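PDB 5IM2: twin-arginine translocation pathway signal from Rhodoferax ferrireducens, which probably serves as the extracytoplasmic solute-binding protein of a TRAP transporter, and holds a benzoate molecule that was copurified with it. Local coordinates for residues H54-P59 / P116-G121; G95-L100 / G211-A216; L131-T136 / E327-A332. One frame throughout, in Å; residues are numbered along the deposited sequence.

Contact 1. Residues H54-P59 / P116-G121; sequences HTFMAP and PGYTAG. With BEZ (benzoic acid), chain B.
Phe56 and Tyr118 meet beside the bound benzoic acid, in the cleft of a two-domain periplasmic binding protein of the DctP family, a fold in which loops leaving the C-terminal ends of parallel strands line the ligand site. Both loops here follow strands of the same five-stranded sheet, 49-55 and 111-114, and Tyr118 closes a short 3-10 turn at 116-118.

The aromatic contact comes first. The two side chains approach from opposite directions, and the Tyr118 ring brings its CE2 over one face of Phe56, toward the rim, 3.8 Å from Phe56 CE2. The planes are inclined at 59° with centroids 5.3 Å apart, an oblique pairing that is neither a stack nor edge-to-face. A chi1 of 65° sets Phe56 CG between its own N and carbonyl carbon, and this turns the ring toward the tyrosine. The phenylalanine also touches Leu100 of helix 100-106.

Apolar contact with the ligand is made by edges and a thioether. Phe56 directs its ring edge, through CZ, at benzoic acid C2 at 3.8 Å; Met57, its chain bent at chi2 and chi3, lays SD 3.8 Å from ligand C3.

The polar part rests on one hydroxyl. Tyr118 OH donates to the carboxylate and takes a second hydrogen bond from Leu214 N, so two partners fix its place, while Arg192 binds the carboxylate as well. A phenylalanine in place of Tyr118 would probably keep much of the ring contact but leave the carboxylate without one of its donors and Leu214 N without its acceptor. The ligand oxygen involved, O2, lies in the plane of the Tyr118 ring, 2.7 Å from OH.

Contact 2. Residues G95-L100 / G211-A216; sequences GSPAQL and GMPLPA. With BEZ (benzoic acid), chain B.
Pro97 and Pro213 set their rings across each other at about a right angle, and this crossing carries most of the contact. The leading atom is Pro97 CG, which lies 3.8 Å from Pro213 CB and nearly as close to Pro213 CG. The same Pro97 CG also faces the next proline of the Gly211-Ala216 loop, at 4.1 Å from Pro215 CD. The loops come from the two sheets of the binding-protein fold, one leading into helix 100-106 and the other into helix 217-223, and their meeting joins the two halves beside the ligand, probably at the cleft opening.

Between the two prolines of its loop, Leu214 turns to the ligand. Its CB stands 3.8 Å from benzoic acid O2, and with CG anti to the backbone N (chi1 180°) the branch carries CD2 to 4.0 Å from ring carbon C3.

Gln99 folds back so that its OE1 accepts a hydrogen bond from Ser96 N at 3.0 Å, with the donor above the carbonyl plane, within the turn that presents Pro97.

Across the two loops there is no hydrogen bond: the union is purely apolar, with Tyr118 touching both Pro97 and Pro213. Such a contact rests on van der Waals fit and the burial of apolar surface, which is consistent with a cleft whose halves, as in other binding proteins of this fold, probably part to exchange ligand.

Contact 3. Residues L131-T136 / E327-A332; sequences LPFMMT and EFKRKA
The Phe133 ring has Lys329 laid across one face and the CB of Phe328 at its edge. The lysine approaches at about a right angle to the phenylalanine, its CG 3.7 Å from the ring centroid and 21° off the normal, a CH-pi contact. Beyond CG the chain runs extended along the face, and CE comes to 3.8 Å from Phe133 CD1. The ammonium therefore ends off-centre: NZ is 4.9 Å from the centroid and 30° from the normal, a cation-pi contact of modest quality. Its stronger polar partner is the carbonyl oxygen of Gly255, to which it is hydrogen-bonded. Phe328 contributes its CB, 4.1 Å from Phe133 CZ, whereas its own ring leads away and meets Phe251 edge-to-face.

Phe133 sits in a left-handed backbone conformation (phi 54°), and its CG lies anti to the carbonyl carbon, an arrangement that sends the ring out of the loop to the helix. A smaller apolar contact lies beside it: Pro132 CG packs 3.9 Å from Ala332 CB near the end of the segment.

The contact joins the loop before helix 138-152 to helix 322-332, well away from the ligand. Leu131 and Pro132 touch helix 334-345, Met134 rests on helix 350-367, Phe328 reaches Leu205 of helix 196-205, and a backbone hydrogen bond ties Phe133 to Leu258 in the loop between strands 247-251 and 262-267.

Overall arrangement
Contacts 1 and 2 form one neighbourhood around the benzoic acid: their centres are about 5 Å apart, both touch the ligand, and their segments alternate along the chain. They are joined by a probable hydrogen bond of 3.0 Å between Tyr118 OH and Leu214 N, and by Thr119 OG1, which is hydrogen-bonded to Ala98 O. Tyr118 thus links the ligand's carboxylate to the proline contact, since its ring also touches Pro97 and Pro213. Contact 3 stands apart, its centre about 24 Å from that of contact 1 and about 26 Å from that of contact 2, with no touch to either. It joins a loop to a helix remote from the pocket, while contact 1 and Leu214 of contact 2 line the ligand site.

Contact 1. Residues H54-P59 / P116-G121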
loop_
_atom_site.group_PDB
_atom_site.type_symbol
_atom_site.label_atom_id
_atom_site.label_comp_id
_atom_site.label_asym_id
_atom_site.label_seq_id
_atom_site.Cartn_x
_atom_site.Cartn_y
_atom_site.Cartn_z
ATOM N N HIS A 54 -2.254 -0.307 -16.335
ATOM C CA HIS A 54 -0.956 0.329 -16.126
ATOM C C HIS A 54 -0.611 0.366 -14.646
ATOM O O HIS A 54 -1.465 0.703 -13.822
ATOM C CB HIS A 54 -0.957 1.792 -16.673
ATOM C CG HIS A 54 0.393 2.374 -16.957
ATOM N ND1 HIS A 54 0.584 3.735 -17.044
ATOM C CD2 HIS A 54 1.591 1.811 -17.248
ATOM C CE1 HIS A 54 1.850 3.990 -17.322
ATOM N NE2 HIS A 54 2.484 2.838 -17.446
ATOM N N THR A 55 0.653 0.097 -14.316
ATOM C CA THR A 55 1.115 0.240 -12.938
ATOM C C THR A 55 2.624 0.417 -12.921
ATOM O O THR A 55 3.293 0.388 -13.961
ATOM C CB THR A 55 0.683 -0.979 -12.101
ATOM O OG1 THR A 55 1.008 -0.789 -10.719
ATOM C CG2 THR A 55 1.354 -2.254 -12.585
ATOM N N PHE A 56 3.165 0.587 -11.716
ATOM C CA PHE A 56 4.569 0.932 -11.522
ATOM C C PHE A 56 5.415 -0.263 -11.080
ATOM O O PHE A 56 6.654 -0.152 -11.005
ATOM C CB PHE A 56 4.674 2.085 -10.491
ATOM C CG PHE A 56 4.198 1.698 -9.107
ATOM C CD1 PHE A 56 5.072 1.158 -8.180
ATOM C CD2 PHE A 56 2.880 1.875 -8.724
ATOM C CE1 PHE A 56 4.636 0.782 -6.924
ATOM C CE2 PHE A 56 2.443 1.492 -7.459
ATOM C CZ PHE A 56 3.333 0.963 -6.558
ATOM N N MET A 57 4.782 -1.421 -10.841
ATOM C CA MET A 57 5.488 -2.609 -10.395
ATOM C C MET A 57 6.340 -3.183 -11.516
ATOM O O MET A 57 5.976 -3.130 -12.693
ATOM C CB MET A 57 4.496 -3.677 -9.927
ATOM C CG MET A 57 3.636 -3.264 -8.737
ATOM S SD MET A 57 4.585 -2.690 -7.307
ATOM C CE MET A 57 5.475 -4.184 -6.844
ATOM N N ALA A 58 7.481 -3.736 -11.128
ATOM C CA ALA A 58 8.295 -4.514 -12.044
ATOM C C ALA A 58 7.583 -5.814 -12.389
ATOM O O ALA A 58 6.911 -6.397 -11.539
ATOM C CB ALA A 58 9.635 -4.839 -11.409
ATOM N N PRO A 59 7.747 -6.325 -13.612
ATOM C CA PRO A 59 7.078 -7.597 -13.939
ATOM C C PRO A 59 7.531 -8.784 -13.090
ATOM O O PRO A 59 6.735 -9.701 -12.856
ATOM C CB PRO A 59 7.408 -7.805 -15.424
ATOM C CG PRO A 59 8.576 -6.968 -15.694
ATOM C CD PRO A 59 8.494 -5.785 -14.752
ATOM N N PRO A 116 -2.670 5.728 -3.382
ATOM C CA PRO A 116 -3.252 7.083 -3.371
ATOM C C PRO A 116 -2.306 8.154 -2.842
ATOM O O PRO A 116 -2.221 9.215 -3.458
ATOM C CB PRO A 116 -4.499 6.912 -2.490
ATOM C CG PRO A 116 -4.873 5.443 -2.694
ATOM C CD PRO A 116 -3.561 4.738 -2.752
ATOM N N GLY A 117 -1.570 7.878 -1.754
ATOM C CA GLY A 117 -0.687 8.853 -1.123
ATOM C C GLY A 117 0.555 9.187 -1.924
ATOM O O GLY A 117 1.309 10.071 -1.523
ATOM N N TYR A 118 0.805 8.501 -3.043
ATOM C CA TYR A 118 1.810 9.013 -3.976
ATOM C C TYR A 118 1.449 10.402 -4.512
ATOM O O TYR A 118 2.332 11.105 -5.009
ATOM C CB TYR A 118 1.969 8.060 -5.164
ATOM C CG TYR A 118 2.802 6.803 -4.944
ATOM C CD1 TYR A 118 3.435 6.519 -3.729
ATOM C CD2 TYR A 118 2.920 5.856 -5.973
ATOM C CE1 TYR A 118 4.202 5.349 -3.563
ATOM C CE2 TYR A 118 3.674 4.725 -5.828
ATOM C CZ TYR A 118 4.331 4.459 -4.631
ATOM O OH TYR A 118 5.087 3.302 -4.552
ATOM N N THR A 119 0.186 10.809 -4.416
ATOM C CA THR A 119 -0.279 12.142 -4.809
ATOM C C THR A 119 -0.666 12.884 -3.528
ATOM O O THR A 119 -1.759 12.683 -2.998
ATOM C CB THR A 119 -1.458 12.035 -5.774
ATOM O OG1 THR A 119 -1.251 10.941 -6.673
ATOM C CG2 THR A 119 -1.613 13.304 -6.572
ATOM N N ALA A 120 0.232 13.742 -3.047
ATOM C CA ALA A 120 0.146 14.451 -1.769
ATOM C C ALA A 120 -1.223 15.072 -1.482
ATOM O O ALA A 120 -1.739 15.862 -2.272
ATOM C CB ALA A 120 1.214 15.548 -1.766
ATOM N N GLY A 121 -1.801 14.727 -0.329
ATOM C CA GLY A 121 -3.045 15.324 0.140
ATOM C C GLY A 121 -4.254 15.274 -0.787
ATOM O O GLY A 121 -5.256 15.941 -0.525
HETATM C C BEZ B . 5.805 1.251 -1.429
HETATM O O1 BEZ B . 6.225 1.332 -0.239
HETATM O O2 BEZ B . 5.855 2.263 -2.168
HETATM C C1 BEZ B . 5.285 -0.053 -1.955
HETATM C C2 BEZ B . 4.809 -0.131 -3.261
HETATM C C3 BEZ B . 4.360 -1.364 -3.738
HETATM C C4 BEZ B . 4.372 -2.472 -2.909
HETATM C C5 BEZ B . 4.822 -2.383 -1.606
HETATM C C6 BEZ B . 5.286 -1.154 -1.122
#

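Contact 2. Residues G95-L100 / G211-A216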
loop_
_atom_site.group_PDB
_atom_site.type_symbol
_atom_site.label_atom_id
_atom_site.label_comp_id
_atom_site.label_asym_id
_atom_site.label_seq_id
_atom_site.Cartn_x
_atom_site.Cartn_y
_atom_site.Cartn_z
ATOM N N GLY A 95 5.206 8.419 -17.576
ATOM C CA GLY A 95 4.734 9.140 -16.414
ATOM C C GLY A 95 5.348 8.634 -15.129
ATOM O O GLY A 95 5.995 7.586 -15.064
ATOM N N SER A 96 5.103 9.412 -14.066
ATOM C CA SER A 96 5.474 9.056 -12.704
ATOM C C SER A 96 4.394 8.199 -12.057
ATOM O O SER A 96 3.215 8.262 -12.426
ATOM C CB SER A 96 5.649 10.314 -11.861
ATOM O OG SER A 96 4.366 10.866 -11.620
ATOM N N PRO A 97 4.728 7.426 -11.029
ATOM C CA PRO A 97 3.666 6.664 -10.358
ATOM C C PRO A 97 2.549 7.534 -9.801
ATOM O O PRO A 97 1.379 7.116 -9.800
ATOM C CB PRO A 97 4.423 5.908 -9.253
ATOM C CG PRO A 97 5.828 5.755 -9.820
ATOM C CD PRO A 97 6.078 7.032 -10.571
ATOM N N ALA A 98 2.876 8.740 -9.322
ATOM C CA ALA A 98 1.861 9.656 -8.830
ATOM C C ALA A 98 0.809 9.992 -9.877
ATOM O O ALA A 98 -0.296 10.417 -9.511
ATOM C CB ALA A 98 2.520 10.941 -8.354
ATOM N N GLN A 99 1.129 9.850 -11.163
ATOM C CA GLN A 99 0.209 10.180 -12.252
ATOM C C GLN A 99 -0.735 9.040 -12.641
ATOM O O GLN A 99 -1.645 9.271 -13.447
ATOM C CB GLN A 99 1.018 10.648 -13.470
ATOM C CG GLN A 99 1.734 12.023 -13.224
ATOM C CD GLN A 99 3.009 12.229 -14.078
ATOM O OE1 GLN A 99 3.222 11.551 -15.086
ATOM N NE2 GLN A 99 3.855 13.181 -13.667
ATOM N N LEU A 100 -0.573 7.837 -12.073
ATOM C CA LEU A 100 -1.390 6.688 -12.488
ATOM C C LEU A 100 -2.872 6.967 -12.329
ATOM O O LEU A 100 -3.663 6.751 -13.262
ATOM C CB LEU A 100 -0.993 5.438 -11.703
ATOM C CG LEU A 100 0.267 4.742 -12.227
ATOM C CD1 LEU A 100 0.788 3.773 -11.186
ATOM C CD2 LEU A 100 0.086 4.037 -13.580
ATOM N N GLY A 211 10.014 11.397 1.010
ATOM C CA GLY A 211 8.970 10.734 0.266
ATOM C C GLY A 211 9.398 10.432 -1.155
ATOM O O GLY A 211 9.918 11.299 -1.853
ATOM N N MET A 212 9.120 9.200 -1.603
ATOM C CA MET A 212 9.332 8.874 -3.014
ATOM C C MET A 212 8.634 7.562 -3.323
ATOM O O MET A 212 8.459 6.738 -2.423
ATOM C CB MET A 212 10.820 8.765 -3.355
ATOM C CG MET A 212 11.475 7.507 -2.800
ATOM S SD MET A 212 13.233 7.408 -3.133
ATOM C CE MET A 212 13.793 8.702 -2.005
ATOM N N PRO A 213 8.226 7.331 -4.568
ATOM C CA PRO A 213 7.602 6.053 -4.908
ATOM C C PRO A 213 8.610 4.921 -5.049
ATOM O O PRO A 213 9.818 5.116 -5.185
ATOM C CB PRO A 213 6.919 6.345 -6.243
ATOM C CG PRO A 213 7.770 7.351 -6.849
ATOM C CD PRO A 213 8.227 8.243 -5.728
ATOM N N LEU A 214 8.061 3.705 -5.052
ATOM C CA LEU A 214 8.886 2.501 -5.002
ATOM C C LEU A 214 10.005 2.493 -6.035
ATOM O O LEU A 214 11.148 2.222 -5.644
ATOM C CB LEU A 214 8.000 1.262 -5.186
ATOM C CG LEU A 214 8.713 -0.108 -5.166
ATOM C CD1 LEU A 214 9.151 -0.510 -3.752
ATOM C CD2 LEU A 214 7.829 -1.207 -5.781
ATOM N N PRO A 215 9.768 2.760 -7.332
ATOM C CA PRO A 215 10.839 2.546 -8.329
ATOM C C PRO A 215 12.039 3.459 -8.150
ATOM O O PRO A 215 13.110 3.136 -8.681
ATOM C CB PRO A 215 10.144 2.812 -9.672
ATOM C CG PRO A 215 8.689 2.750 -9.372
ATOM C CD PRO A 215 8.549 3.253 -7.974
ATOM N N ALA A 216 11.879 4.579 -7.424
ATOM C CA ALA A 216 12.940 5.545 -7.187
ATOM C C ALA A 216 13.923 5.086 -6.112
ATOM O O ALA A 216 14.959 5.725 -5.924
ATOM C CB ALA A 216 12.316 6.893 -6.790
HETATM C C BEZ B . 5.805 1.251 -1.429
HETATM O O1 BEZ B . 6.225 1.332 -0.239
HETATM O O2 BEZ B . 5.855 2.263 -2.168
HETATM C C1 BEZ B . 5.285 -0.053 -1.955
HETATM C C2 BEZ B . 4.809 -0.131 -3.261
HETATM C C3 BEZ B . 4.360 -1.364 -3.738
HETATM C C4 BEZ B . 4.372 -2.472 -2.909
HETATM C C5 BEZ B . 4.822 -2.383 -1.606
HETATM C C6 BEZ B . 5.286 -1.154 -1.122
#

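Contact 3. Residues L131-T136 / E327-A332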
loop_
_atom_site.group_PDB
_atom_site.type_symbol
_atom_site.label_atom_id
_atom_site.label_comp_id
_atom_site.label_asym_id
_atom_site.label_seq_id
_atom_site.Cartn_x
_atom_site.Cartn_y
_atom_site.Cartn_z
ATOM N N LEU A 131 -1.988 5.218 9.552
ATOM C CA LEU A 131 -1.581 5.756 10.836
ATOM C C LEU A 131 -0.881 4.687 11.665
ATOM O O LEU A 131 -0.989 3.490 11.388
ATOM C CB LEU A 131 -2.797 6.300 11.594
ATOM C CG LEU A 131 -3.554 7.442 10.904
ATOM C CD1 LEU A 131 -4.804 7.725 11.647
ATOM C CD2 LEU A 131 -2.698 8.680 10.844
ATOM N N PRO A 132 -0.143 5.080 12.689
ATOM C CA PRO A 132 0.674 4.088 13.388
ATOM C C PRO A 132 -0.188 3.016 14.051
ATOM O O PRO A 132 -1.217 3.311 14.672
ATOM C CB PRO A 132 1.455 4.929 14.405
ATOM C CG PRO A 132 1.569 6.222 13.746
ATOM C CD PRO A 132 0.251 6.447 13.058
ATOM N N PHE A 133 0.242 1.768 13.905
ATOM C CA PHE A 133 -0.322 0.638 14.667
ATOM C C PHE A 133 -1.848 0.553 14.509
ATOM O O PHE A 133 -2.609 0.510 15.489
ATOM C CB PHE A 133 0.106 0.730 16.133
ATOM C CG PHE A 133 1.598 0.639 16.306
ATOM C CD1 PHE A 133 2.226 -0.578 16.247
ATOM C CD2 PHE A 133 2.372 1.768 16.477
ATOM C CE1 PHE A 133 3.572 -0.688 16.364
ATOM C CE2 PHE A 133 3.732 1.669 16.603
ATOM C CZ PHE A 133 4.347 0.433 16.566
ATOM N N MET A 134 -2.295 0.564 13.243
ATOM C CA MET A 134 -3.705 0.382 12.875
ATOM C C MET A 134 -4.031 -1.038 12.426
ATOM O O MET A 134 -5.101 -1.566 12.772
ATOM C CB MET A 134 -4.104 1.340 11.752
ATOM C CG MET A 134 -4.171 2.788 12.124
ATOM S SD MET A 134 -5.549 3.147 13.238
ATOM C CE MET A 134 -6.917 2.832 12.179
ATOM N N MET A 135 -3.140 -1.676 11.686
ATOM C CA MET A 135 -3.486 -2.919 11.000
ATOM C C MET A 135 -3.352 -4.127 11.906
ATOM O O MET A 135 -2.466 -4.212 12.748
ATOM C CB MET A 135 -2.584 -3.100 9.775
ATOM C CG MET A 135 -2.739 -4.441 9.079
ATOM S SD MET A 135 -1.688 -4.653 7.628
ATOM C CE MET A 135 -0.192 -4.129 8.274
ATOM N N THR A 136 -4.237 -5.100 11.691
ATOM C CA THR A 136 -4.065 -6.431 12.251
ATOM C C THR A 136 -3.319 -7.287 11.214
ATOM O O THR A 136 -2.084 -7.382 11.259
ATOM C CB THR A 136 -5.416 -7.026 12.624
ATOM O OG1 THR A 136 -6.287 -6.955 11.502
ATOM C CG2 THR A 136 -6.054 -6.242 13.738
ATOM N N GLU A 327 7.513 1.818 22.858
ATOM C CA GLU A 327 8.212 3.099 22.750
ATOM C C GLU A 327 8.002 3.735 21.384
ATOM O O GLU A 327 7.889 4.966 21.277
ATOM C CB GLU A 327 9.697 2.899 23.049
ATOM C CG GLU A 327 9.968 2.502 24.495
ATOM C CD GLU A 327 9.385 3.492 25.517
ATOM O OE1 GLU A 327 9.758 4.690 25.489
ATOM O OE2 GLU A 327 8.547 3.070 26.349
ATOM N N PHE A 328 7.946 2.923 20.324
ATOM C CA PHE A 328 7.551 3.452 19.018
ATOM C C PHE A 328 6.143 4.046 19.065
ATOM O O PHE A 328 5.912 5.150 18.548
ATOM C CB PHE A 328 7.657 2.362 17.950
ATOM C CG PHE A 328 9.072 2.087 17.478
ATOM C CD1 PHE A 328 9.893 1.194 18.152
ATOM C CD2 PHE A 328 9.571 2.716 16.346
ATOM C CE1 PHE A 328 11.190 0.936 17.707
ATOM C CE2 PHE A 328 10.843 2.454 15.893
ATOM C CZ PHE A 328 11.664 1.575 16.579
ATOM N N LYS A 329 5.186 3.339 19.677
ATOM C CA LYS A 329 3.810 3.854 19.691
ATOM C C LYS A 329 3.730 5.142 20.498
ATOM O O LYS A 329 2.972 6.066 20.157
ATOM C CB LYS A 329 2.827 2.829 20.275
ATOM C CG LYS A 329 3.162 1.388 19.994
ATOM C CD LYS A 329 2.051 0.420 20.396
ATOM C CE LYS A 329 2.456 -1.010 20.045
ATOM N NZ LYS A 329 1.406 -2.012 20.353
ATOM N N ARG A 330 4.507 5.212 21.576
ATOM C CA ARG A 330 4.551 6.409 22.403
ATOM C C ARG A 330 5.050 7.606 21.599
ATOM O O ARG A 330 4.460 8.696 21.644
ATOM C CB ARG A 330 5.453 6.145 23.605
ATOM C CG ARG A 330 5.404 7.217 24.653
ATOM C CD ARG A 330 6.602 7.138 25.569
ATOM N NE ARG A 330 6.742 5.820 26.181
ATOM C CZ ARG A 330 6.109 5.430 27.282
ATOM N NH1 ARG A 330 5.271 6.254 27.910
ATOM N NH2 ARG A 330 6.324 4.211 27.758
ATOM N N LYS A 331 6.131 7.407 20.841
ATOM C CA LYS A 331 6.739 8.492 20.080
ATOM C C LYS A 331 5.867 8.911 18.913
ATOM O O LYS A 331 5.911 10.071 18.489
ATOM C CB LYS A 331 8.115 8.073 19.566
ATOM C CG LYS A 331 9.228 8.131 20.601
ATOM C CD LYS A 331 10.605 8.273 19.948
ATOM C CE LYS A 331 11.686 8.503 21.001
ATOM N NZ LYS A 331 13.061 8.210 20.502
ATOM N N ALA A 332 5.054 7.995 18.410
ATOM C CA ALA A 332 4.271 8.211 17.203
ATOM C C ALA A 332 2.826 8.556 17.493
ATOM O O ALA A 332 2.048 8.734 16.551
ATOM C CB ALA A 332 4.330 6.960 16.337
#